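Local coordinates for protein putative oxidoreductase (Gluconobacter oxydans, PDB 3WJ7) that probably acts as a nicotinamide-dependent oxidoreductase of the short-chain dehydrogenase/reductase family, with a Rossmann-type domain, at residues G243-M248 and R322-A327; D311-K314 and G318-P321. One frame throughout, in Å; residues are numbered along the deposited sequence.

Contact 1 (G243-M248 and R322-A327); sequences GGENIM and RPARDA
Glu245, which with Gly244 faces Ile217 in a classic beta bulge, reaches to Ala324 at the start of helix 324-337. Its CG stands anti to the backbone N (chi1 -160°), and the chain, extended beyond CG, carries the carboxylate to the first turn. There Ala324 N donates to Glu245 OE1 at 2.8 Å, with a nearly straight N-H...O angle of 166°. The amide comes from above the carboxylate plane, 46° out of it. The compact part of the contact lies beside this bond: the methyl of Ala324, a buried residue, rests on Glu245, its CB 3.8 Å from Glu245 CB and 3.5 Å from CD. The positive end of the helix dipole would probably favour a charged carboxylate here. An alanine in place of Glu245 would remove the carboxylate and probably leave the Ala324 amide without its acceptor and the Ala324 methyl less well packed. The other side is looser and open to solvent. Exposed Pro323 gives little more than its CB, 3.7 Å from Glu245 OE1, and exposed Arg325 makes no salt bridge with the glutamate, its NH1 staying 6.8 Å from Glu245 OE2.

Contact 2 (D311-K314 and G318-P321); sequences DKAK and GYAP
With chi1 at 174°, the Tyr319 ring swings to the side of its carbonyl carbon and leads away from helix 311-317, toward strand 239-248, while Tyr319 CB stays against Ala313. The two CB atoms, of Ala313 and Tyr319, are 4.0 Å apart, and Ala313 CB also comes obliquely to the ring, 4.1 Å from Tyr319 CD2. Lys314 has an extended chain beyond CG: it starts near the backbone of Tyr319, its CG 3.3 Å from Tyr319 O, and continues to the proline. Helix 311-317 ends just before Gly318, whose positive phi of 64° is a left-handed conformation that favours glycine and turns the chain back beside the helix end. Two carbonyls of the helix accept from the residues after it. Tyr319 N donates to Ala313 O at 3.3 Å with an N-H...O angle of 165°, whereas the bond from Gly318 N to Lys314 O is weak and bent. Pro321 CD sits 3.7 Å above one face of the Tyr319 ring, offset toward its rim. Lys314 crosses Pro321 at about a right angle, its CE 3.7 Å from Pro321 CD. Inward, Ala313 and Tyr319 both touch Leu242 of strand 239-248, and the phenol OH of Tyr319 is hydrogen-bonded to Gly243 O.

In the fold
After the parallel strands of the Rossmann-type sheet, the chain reaches strand 239-248, where contact 1 begins. It then runs through several helices before residues 322-327 return to this strand, so contact 1 closes a loop of 73 residues. Contact 2 falls wholly within that loop and closes a far shorter one, the three residues that end helix 311-317. The contacts do not cross. Their centres lie about 14 Å apart, yet they touch: Tyr319 of contact 2 joins it to Gly243 of contact 1, and Pro321 CB packs on Gly244 CA. Together they join helix 311-317, the following turn and the start of helix 324-337 to strand 239-248.

Contact 1 (G243-M248 and R322-A327)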
loop_
_atom_site.group_PDB
_atom_site.type_symbol
_atom_site.label_atom_id
_atom_site.label_comp_id
_atom_site.label_asym_id
_atom_site.label_seq_id
_atom_site.Cartn_x
_atom_site.Cartn_y
_atom_site.Cartn_z
ATOM N N GLY A 243 11.232 29.279 1.408
ATOM C CA GLY A 243 9.964 29.577 2.089
ATOM C C GLY A 243 9.538 31.000 1.834
ATOM O O GLY A 243 10.256 31.743 1.176
ATOM N N GLY A 244 8.375 31.388 2.349
ATOM C CA GLY A 244 8.015 32.799 2.465
ATOM C C GLY A 244 7.725 33.182 3.920
ATOM O O GLY A 244 8.541 33.859 4.568
ATOM N N GLU A 245 6.586 32.724 4.446
ATOM C CA GLU A 245 6.027 33.168 5.727
ATOM C C GLU A 245 5.452 32.016 6.530
ATOM O O GLU A 245 4.735 31.169 5.997
ATOM C CB GLU A 245 4.895 34.152 5.447
ATOM C CG GLU A 245 4.507 35.061 6.596
ATOM C CD GLU A 245 3.443 36.086 6.201
ATOM O OE1 GLU A 245 3.625 36.843 5.206
ATOM O OE2 GLU A 245 2.402 36.137 6.895
ATOM N N ASN A 246 5.770 31.986 7.814
ATOM C CA ASN A 246 5.228 30.995 8.726
ATOM C C ASN A 246 3.916 31.498 9.271
ATOM O O ASN A 246 3.848 32.555 9.919
ATOM C CB ASN A 246 6.221 30.666 9.838
ATOM C CG ASN A 246 7.458 29.908 9.311
ATOM O OD1 ASN A 246 7.348 28.832 8.665
ATOM N ND2 ASN A 246 8.636 30.454 9.582
ATOM N N ILE A 247 2.851 30.756 8.970
ATOM C CA ILE A 247 1.514 31.228 9.246
ATOM C C ILE A 247 0.610 30.098 9.768
ATOM O O ILE A 247 0.743 28.953 9.374
ATOM C CB ILE A 247 0.934 31.995 8.026
ATOM C CG1 ILE A 247 -0.250 32.907 8.465
ATOM C CG2 ILE A 247 0.607 31.034 6.891
ATOM C CD1 ILE A 247 -1.016 33.630 7.362
ATOM N N MET A 248 -0.259 30.414 10.714
ATOM C CA MET A 248 -1.200 29.428 11.205
ATOM C C MET A 248 -2.343 29.375 10.204
ATOM O O MET A 248 -2.573 30.332 9.474
ATOM C CB MET A 248 -1.720 29.762 12.613
ATOM C CG MET A 248 -0.656 29.865 13.721
ATOM S SD MET A 248 0.270 28.382 14.178
ATOM C CE MET A 248 -0.976 27.084 14.335
ATOM N N ARG A 322 8.274 37.587 -1.373
ATOM C CA ARG A 322 7.304 38.608 -1.011
ATOM C C ARG A 322 6.402 38.037 0.085
ATOM O O ARG A 322 6.496 36.859 0.410
ATOM C CB ARG A 322 6.594 39.199 -2.243
ATOM C CG ARG A 322 5.513 38.348 -2.864
ATOM C CD ARG A 322 6.055 37.655 -4.092
ATOM N NE ARG A 322 5.455 38.064 -5.361
ATOM C CZ ARG A 322 5.978 37.725 -6.535
ATOM N NH1 ARG A 322 7.107 37.000 -6.585
ATOM N NH2 ARG A 322 5.382 38.094 -7.655
ATOM N N PRO A 323 5.605 38.873 0.753
ATOM C CA PRO A 323 4.902 38.248 1.897
ATOM C C PRO A 323 3.715 37.364 1.479
ATOM O O PRO A 323 3.309 37.394 0.301
ATOM C CB PRO A 323 4.433 39.448 2.711
ATOM C CG PRO A 323 4.384 40.595 1.742
ATOM C CD PRO A 323 5.441 40.341 0.711
ATOM N N ALA A 324 3.171 36.591 2.430
ATOM C CA ALA A 324 2.120 35.589 2.140
ATOM C C ALA A 324 0.834 36.224 1.611
ATOM O O ALA A 324 0.142 35.645 0.775
ATOM C CB ALA A 324 1.804 34.755 3.369
ATOM N N ARG A 325 0.516 37.414 2.108
ATOM C CA ARG A 325 -0.649 38.113 1.648
ATOM C C ARG A 325 -0.574 38.408 0.155
ATOM O O ARG A 325 -1.575 38.415 -0.530
ATOM C CB ARG A 325 -0.882 39.364 2.483
ATOM C CG ARG A 325 -1.598 40.492 1.754
ATOM C CD ARG A 325 -1.991 41.607 2.698
ATOM N NE ARG A 325 -3.225 41.252 3.379
ATOM C CZ ARG A 325 -3.294 40.940 4.659
ATOM N NH1 ARG A 325 -2.189 40.970 5.395
ATOM N NH2 ARG A 325 -4.461 40.615 5.186
ATOM N N ASP A 326 0.610 38.609 -0.372
ATOM C CA ASP A 326 0.720 38.846 -1.802
ATOM C C ASP A 326 0.341 37.587 -2.600
ATOM O O ASP A 326 -0.337 37.675 -3.646
ATOM C CB ASP A 326 2.126 39.362 -2.166
ATOM C CG ASP A 326 2.353 40.869 -1.793
ATOM O OD1 ASP A 326 1.558 41.472 -1.011
ATOM O OD2 ASP A 326 3.362 41.453 -2.292
ATOM N N ALA A 327 0.777 36.424 -2.109
ATOM C CA ALA A 327 0.504 35.184 -2.809
ATOM C C ALA A 327 -0.966 34.825 -2.795
ATOM O O ALA A 327 -1.503 34.363 -3.822
ATOM C CB ALA A 327 1.313 34.037 -2.248
#

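Contact 2 (D311-K314 and G318-P321)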
loop_
_atom_site.group_PDB
_atom_site.type_symbol
_atom_site.label_atom_id
_atom_site.label_comp_id
_atom_site.label_asym_id
_atom_site.label_seq_id
_atom_site.Cartn_x
_atom_site.Cartn_y
_atom_site.Cartn_z
ATOM N N ASP A 311 16.634 31.590 5.859
ATOM C CA ASP A 311 17.767 32.479 6.047
ATOM C C ASP A 311 19.002 32.068 5.227
ATOM O O ASP A 311 19.680 32.928 4.660
ATOM C CB ASP A 311 18.050 32.708 7.533
ATOM C CG ASP A 311 17.052 33.690 8.173
ATOM O OD1 ASP A 311 16.347 34.415 7.430
ATOM O OD2 ASP A 311 16.966 33.735 9.418
ATOM N N LYS A 312 19.243 30.766 5.103
ATOM C CA LYS A 312 20.321 30.268 4.279
ATOM C C LYS A 312 20.179 30.740 2.836
ATOM O O LYS A 312 21.103 31.279 2.281
ATOM C CB LYS A 312 20.444 28.762 4.381
ATOM C CG LYS A 312 21.491 28.233 3.439
ATOM C CD LYS A 312 21.868 26.833 3.826
ATOM C CE LYS A 312 22.838 26.302 2.797
ATOM N NZ LYS A 312 23.159 24.899 3.097
ATOM N N ALA A 313 19.024 30.626 2.224
ATOM C CA ALA A 313 18.936 31.143 0.866
ATOM C C ALA A 313 18.926 32.681 0.841
ATOM O O ALA A 313 19.202 33.304 -0.198
ATOM C CB ALA A 313 17.726 30.576 0.130
ATOM N N LYS A 314 18.594 33.305 1.965
ATOM C CA LYS A 314 18.552 34.781 1.968
ATOM C C LYS A 314 19.958 35.364 1.882
ATOM O O LYS A 314 20.207 36.208 1.044
ATOM C CB LYS A 314 17.773 35.363 3.147
ATOM C CG LYS A 314 16.339 35.635 2.783
ATOM C CD LYS A 314 15.465 35.839 4.004
ATOM C CE LYS A 314 14.013 35.513 3.649
ATOM N NZ LYS A 314 13.091 36.054 4.687
ATOM N N GLY A 318 20.677 35.686 -2.057
ATOM C CA GLY A 318 19.861 36.891 -2.265
ATOM C C GLY A 318 18.423 36.609 -2.710
ATOM O O GLY A 318 17.872 37.316 -3.564
ATOM N N TYR A 319 17.833 35.563 -2.134
ATOM C CA TYR A 319 16.418 35.199 -2.280
ATOM C C TYR A 319 15.533 36.165 -1.516
ATOM O O TYR A 319 15.785 36.412 -0.348
ATOM C CB TYR A 319 16.263 33.801 -1.666
ATOM C CG TYR A 319 14.867 33.261 -1.557
ATOM C CD1 TYR A 319 14.055 33.104 -2.698
ATOM C CD2 TYR A 319 14.373 32.865 -0.331
ATOM C CE1 TYR A 319 12.767 32.586 -2.602
ATOM C CE2 TYR A 319 13.099 32.335 -0.213
ATOM C CZ TYR A 319 12.317 32.179 -1.348
ATOM O OH TYR A 319 11.077 31.704 -1.203
ATOM N N ALA A 320 14.485 36.698 -2.137
ATOM C CA ALA A 320 13.690 37.757 -1.459
ATOM C C ALA A 320 12.206 37.482 -1.597
ATOM O O ALA A 320 11.545 38.086 -2.435
ATOM C CB ALA A 320 14.038 39.158 -2.019
ATOM N N PRO A 321 11.671 36.560 -0.784
ATOM C CA PRO A 321 10.253 36.177 -0.924
ATOM C C PRO A 321 9.305 37.339 -0.569
ATOM O O PRO A 321 9.527 38.017 0.410
ATOM C CB PRO A 321 10.099 35.017 0.082
ATOM C CG PRO A 321 11.134 35.306 1.107
ATOM C CD PRO A 321 12.295 35.949 0.399
#